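Local coordinates for protein DNA polymerase sliding clamp 3 (Sulfolobus tokodaii, PDB 3AIZ) that forms a subunit of the ring-shaped sliding clamp that encircles DNA and tethers the polymerase and other processing proteins to it during replication, at residues 154-159 with 215-220; 163-168 with 176-181. All blocks are in the same frame, centred on the assembly; numbering follows the deposited sequence.

Interaction 1 (154-159 with 215-220)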
# COMPACT_ATOMS: atom_id res chain seq x y z
N ILE C 154 6.27 5.06 -30.67
CA ILE C 154 4.82 5.12 -30.67
C ILE C 154 4.30 5.23 -32.09
O ILE C 154 4.54 6.23 -32.77
CB ILE C 154 4.31 6.34 -29.87
CG1 ILE C 154 4.81 6.29 -28.43
CG2 ILE C 154 2.79 6.39 -29.91
CD1 ILE C 154 4.34 7.46 -27.59
N THR C 155 3.58 4.21 -32.55
CA THR C 155 2.98 4.25 -33.87
C THR C 155 1.70 5.08 -33.86
O THR C 155 0.74 4.75 -33.16
CB THR C 155 2.64 2.84 -34.40
OG1 THR C 155 3.85 2.15 -34.74
CG2 THR C 155 1.77 2.94 -35.65
N PHE C 156 1.71 6.17 -34.63
CA PHE C 156 0.51 6.97 -34.84
C PHE C 156 -0.17 6.51 -36.11
O PHE C 156 0.38 6.64 -37.20
CB PHE C 156 0.87 8.46 -34.95
CG PHE C 156 1.13 9.13 -33.63
CD1 PHE C 156 2.24 8.79 -32.88
CD2 PHE C 156 0.27 10.11 -33.16
CE1 PHE C 156 2.49 9.42 -31.67
CE2 PHE C 156 0.51 10.74 -31.95
CZ PHE C 156 1.62 10.39 -31.21
N LYS C 157 -1.37 5.95 -35.97
CA LYS C 157 -2.10 5.43 -37.12
C LYS C 157 -3.51 5.99 -37.20
O LYS C 157 -4.28 5.92 -36.24
CB LYS C 157 -2.14 3.90 -37.07
CG LYS C 157 -2.83 3.25 -38.26
CD LYS C 157 -2.50 1.77 -38.33
CE LYS C 157 -3.31 1.06 -39.40
NZ LYS C 157 -4.76 1.00 -39.06
N ALA C 158 -3.85 6.56 -38.35
CA ALA C 158 -5.18 7.10 -38.58
C ALA C 158 -5.96 6.20 -39.53
O ALA C 158 -5.50 5.90 -40.63
CB ALA C 158 -5.09 8.52 -39.12
N GLU C 159 -7.15 5.78 -39.11
CA GLU C 159 -7.99 4.91 -39.92
C GLU C 159 -9.47 5.22 -39.71
O GLU C 159 -9.99 5.09 -38.60
CB GLU C 159 -7.71 3.44 -39.60
CG GLU C 159 -8.47 2.46 -40.47
CD GLU C 159 -8.09 1.01 -40.19
OE1 GLU C 159 -8.10 0.61 -39.01
OE2 GLU C 159 -7.78 0.28 -41.16
N VAL C 215 -5.27 20.22 -27.92
CA VAL C 215 -4.06 19.88 -28.65
C VAL C 215 -4.38 19.35 -30.04
O VAL C 215 -5.26 18.50 -30.21
CB VAL C 215 -3.22 18.83 -27.89
CG1 VAL C 215 -4.07 17.61 -27.54
CG2 VAL C 215 -2.00 18.43 -28.70
N GLU C 216 -3.67 19.84 -31.05
CA GLU C 216 -3.87 19.40 -32.42
C GLU C 216 -2.77 18.43 -32.84
O GLU C 216 -1.59 18.74 -32.77
CB GLU C 216 -3.93 20.60 -33.37
CG GLU C 216 -5.07 21.56 -33.06
CD GLU C 216 -5.08 22.78 -33.96
OE1 GLU C 216 -4.71 22.65 -35.15
OE2 GLU C 216 -5.47 23.87 -33.48
N ILE C 217 -3.19 17.24 -33.28
CA ILE C 217 -2.27 16.19 -33.68
C ILE C 217 -2.28 16.01 -35.19
O ILE C 217 -3.33 15.74 -35.78
CB ILE C 217 -2.65 14.85 -33.03
CG1 ILE C 217 -2.96 15.05 -31.54
CG2 ILE C 217 -1.55 13.82 -33.23
CD1 ILE C 217 -3.58 13.84 -30.88
N ALA C 218 -1.12 16.17 -35.82
CA ALA C 218 -1.01 16.03 -37.27
C ALA C 218 0.23 15.22 -37.63
O ALA C 218 1.29 15.39 -37.03
CB ALA C 218 -0.98 17.39 -37.94
N PHE C 219 0.11 14.34 -38.62
CA PHE C 219 1.22 13.49 -39.01
C PHE C 219 0.97 12.81 -40.35
O PHE C 219 -0.10 12.94 -40.94
CB PHE C 219 1.47 12.42 -37.93
CG PHE C 219 0.34 11.44 -37.79
CD1 PHE C 219 -0.69 11.66 -36.89
CD2 PHE C 219 0.31 10.28 -38.56
CE1 PHE C 219 -1.72 10.76 -36.76
CE2 PHE C 219 -0.72 9.38 -38.43
CZ PHE C 219 -1.74 9.61 -37.53
N GLY C 220 1.97 12.06 -40.80
CA GLY C 220 1.89 11.34 -42.06
C GLY C 220 3.14 10.52 -42.28
O GLY C 220 4.14 10.71 -41.58
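Phe156 and Phe219 meet where strands 154-159 and 215-220 pass almost at right angles (92°), their axes 8.0 Å apart at the nearest point, a gap too wide for backbone pairing and filled mainly by side chains. The Phe219 ring lies under Phe156 CB. Its CG sits between the backbone N and the carbonyl carbon (chi1 66°), and the ring is presented beneath the start of the Phe156 side chain. Phe156 CB stands squarely over that ring, 3.8 Å from its centroid, in a CH-pi contact. Further out, the Phe156 ring turns its edge to the face of Phe219: the centroids are 5.7 Å apart and the planes meet at 67°, a T-shaped pair. At the far end of the Phe219 ring, CZ is 3.9 Å from Ala158 CB, while the Ala158 amide N comes up at the ring edge, near its plane. Two residues back along its strand, Ile217 crosses the Phe156 side chain at about a right angle and brings CG2 to 3.9 Å from Phe156 CE2. Phe130 meets the Phe219 ring, and Phe139 of helix 136-149 packs on Ile217. Strands of two different sheets thus cross nearly at right angles in the hydrophobic interior between sheets of the C-terminal domain of the PCNA-family clamp.

Interaction 2 (163-168 with 176-181)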
# COMPACT_ATOMS: atom_id res chain seq x y z
N LEU C 163 -7.87 7.82 -34.40
CA LEU C 163 -6.44 7.80 -34.12
C LEU C 163 -6.07 6.63 -33.22
O LEU C 163 -6.69 6.42 -32.17
CB LEU C 163 -6.01 9.12 -33.48
CG LEU C 163 -4.52 9.28 -33.20
CD1 LEU C 163 -3.71 9.05 -34.46
CD2 LEU C 163 -4.23 10.64 -32.61
N TYR C 164 -5.07 5.87 -33.64
CA TYR C 164 -4.61 4.72 -32.87
C TYR C 164 -3.16 4.88 -32.45
O TYR C 164 -2.26 4.88 -33.29
CB TYR C 164 -4.77 3.43 -33.69
CG TYR C 164 -6.20 3.11 -34.05
CD1 TYR C 164 -6.72 3.43 -35.29
CD2 TYR C 164 -7.04 2.47 -33.14
CE1 TYR C 164 -8.03 3.13 -35.63
CE2 TYR C 164 -8.35 2.17 -33.46
CZ TYR C 164 -8.84 2.50 -34.71
OH TYR C 164 -10.14 2.20 -35.03
N LEU C 165 -2.93 5.02 -31.15
CA LEU C 165 -1.58 5.15 -30.62
C LEU C 165 -1.09 3.80 -30.10
O LEU C 165 -1.63 3.26 -29.14
CB LEU C 165 -1.53 6.19 -29.50
CG LEU C 165 -2.14 7.55 -29.83
CD1 LEU C 165 -1.89 8.52 -28.69
CD2 LEU C 165 -1.58 8.09 -31.13
N SER C 166 -0.06 3.26 -30.74
CA SER C 166 0.49 1.97 -30.35
C SER C 166 1.87 2.12 -29.71
O SER C 166 2.85 2.40 -30.39
CB SER C 166 0.57 1.03 -31.55
OG SER C 166 -0.71 0.81 -32.11
N ALA C 167 1.93 1.92 -28.40
CA ALA C 167 3.20 1.92 -27.68
C ALA C 167 4.00 0.67 -28.05
O ALA C 167 3.79 -0.40 -27.48
CB ALA C 167 2.96 1.98 -26.18
N ASN C 168 4.91 0.82 -29.00
CA ASN C 168 5.67 -0.30 -29.53
C ASN C 168 6.83 -0.72 -28.63
O ASN C 168 7.89 -0.10 -28.65
CB ASN C 168 6.20 0.02 -30.92
CG ASN C 168 5.10 0.41 -31.88
OD1 ASN C 168 4.12 -0.32 -32.05
ND2 ASN C 168 5.25 1.57 -32.50
N ILE C 176 -4.04 2.20 -28.06
CA ILE C 176 -5.16 2.92 -27.49
C ILE C 176 -5.90 3.68 -28.59
O ILE C 176 -5.29 4.40 -29.38
CB ILE C 176 -4.70 3.92 -26.41
CG1 ILE C 176 -3.86 3.20 -25.35
CG2 ILE C 176 -5.90 4.60 -25.77
CD1 ILE C 176 -3.42 4.09 -24.21
N GLU C 177 -7.22 3.50 -28.64
CA GLU C 177 -8.03 4.15 -29.66
C GLU C 177 -8.56 5.50 -29.20
O GLU C 177 -9.11 5.62 -28.11
CB GLU C 177 -9.20 3.25 -30.05
CG GLU C 177 -10.26 3.94 -30.90
CD GLU C 177 -11.51 3.10 -31.08
OE1 GLU C 177 -11.48 1.90 -30.72
OE2 GLU C 177 -12.52 3.64 -31.58
N LEU C 178 -8.38 6.51 -30.04
CA LEU C 178 -8.96 7.83 -29.79
C LEU C 178 -9.91 8.17 -30.93
O LEU C 178 -9.56 8.01 -32.10
CB LEU C 178 -7.88 8.90 -29.68
CG LEU C 178 -6.90 8.86 -28.50
CD1 LEU C 178 -5.91 7.72 -28.65
CD2 LEU C 178 -6.17 10.18 -28.40
N SER C 179 -11.10 8.64 -30.59
CA SER C 179 -12.10 8.98 -31.59
C SER C 179 -13.16 9.89 -31.01
O SER C 179 -13.25 10.06 -29.80
CB SER C 179 -12.75 7.71 -32.13
OG SER C 179 -13.43 7.00 -31.10
N THR C 180 -13.96 10.49 -31.89
CA THR C 180 -15.08 11.30 -31.45
C THR C 180 -16.11 10.42 -30.74
O THR C 180 -16.89 10.88 -29.92
CB THR C 180 -15.76 12.01 -32.63
OG1 THR C 180 -16.18 11.03 -33.59
CG2 THR C 180 -14.79 12.98 -33.29
N GLU C 181 -16.08 9.13 -31.08
CA GLU C 181 -16.96 8.14 -30.48
C GLU C 181 -16.71 8.00 -28.98
O GLU C 181 -17.63 8.13 -28.17
CB GLU C 181 -16.79 6.79 -31.18
CG GLU C 181 -17.43 5.62 -30.45
CD GLU C 181 -17.19 4.29 -31.16
OE1 GLU C 181 -17.25 3.24 -30.49
OE2 GLU C 181 -16.93 4.31 -32.38
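Leu163 and Leu178 pair at one end of an antiparallel beta hairpin, strands 162-168 and 172-178, on the C-terminal domain of the clamp. Four backbone hydrogen bonds run between 163-168 and 176-181: Leu163 and Leu178 exchange two, and Leu165 and Ile176 exchange two more, with Leu178 N to Leu163 O measuring 2.7 Å and Leu165 N to Ile176 O 3.0 Å. Between these pairs, Tyr164 and Glu177 form the non-hydrogen-bonded step, where Tyr164 CA is 3.6 Å from Ile176 O in a CA-H...O contact. The packed side of the hairpin is the one carrying Leu163, Leu165, Ile176 and Leu178. There Leu165 and Leu178 pass each other at a slant, CG of Leu165 4.0 Å from CD1 of Leu178. From helix 136-149, Ile142 meets Ile176 and Leu178 and Ile146 meets Leu165, while Leu163 packs on Ile217 and Phe219 of strand 214-220. The opposite side is looser and partly open to solvent. Tyr164 and Glu177 run side by side and point the same way, the glutamate chain stretched out with CG anti to its own N (chi1 168°), so that its methylenes come closest to one side of the tyrosine ring, at CD2 and CE2. Tyr164 also packs on Arg110 of the sliding clamp B chain, and the backbone of Glu177 hydrogen-bonds to that chain along the edge of strand 172-178, outermost in this chain's sheet. The Tyr164 ring and Glu177 carboxylate planes stand 50° apart, and Tyr164 CE2 comes to 3.7 Å from Glu177 CG.

Interaction 2 is nested within the chain loop that interaction 1 closes, and the two share a sheet in which strands 153-159 and 162-168 are neighbours. A probable hydrogen bond from Tyr164 N to Lys157 O joins these strands, and a second links Asn168 ND2 to Thr155 OG1. Interaction 1 is core: it brings this sheet against another one, and between its two segments the contact is aromatic and aliphatic. Interaction 2 works within the sheet, through backbone hydrogen bonds, and is partly buried, with its edge turned to a neighbouring subunit. The two meet in the interior, where Leu165 packs on Phe156 and Leu163 on Phe219.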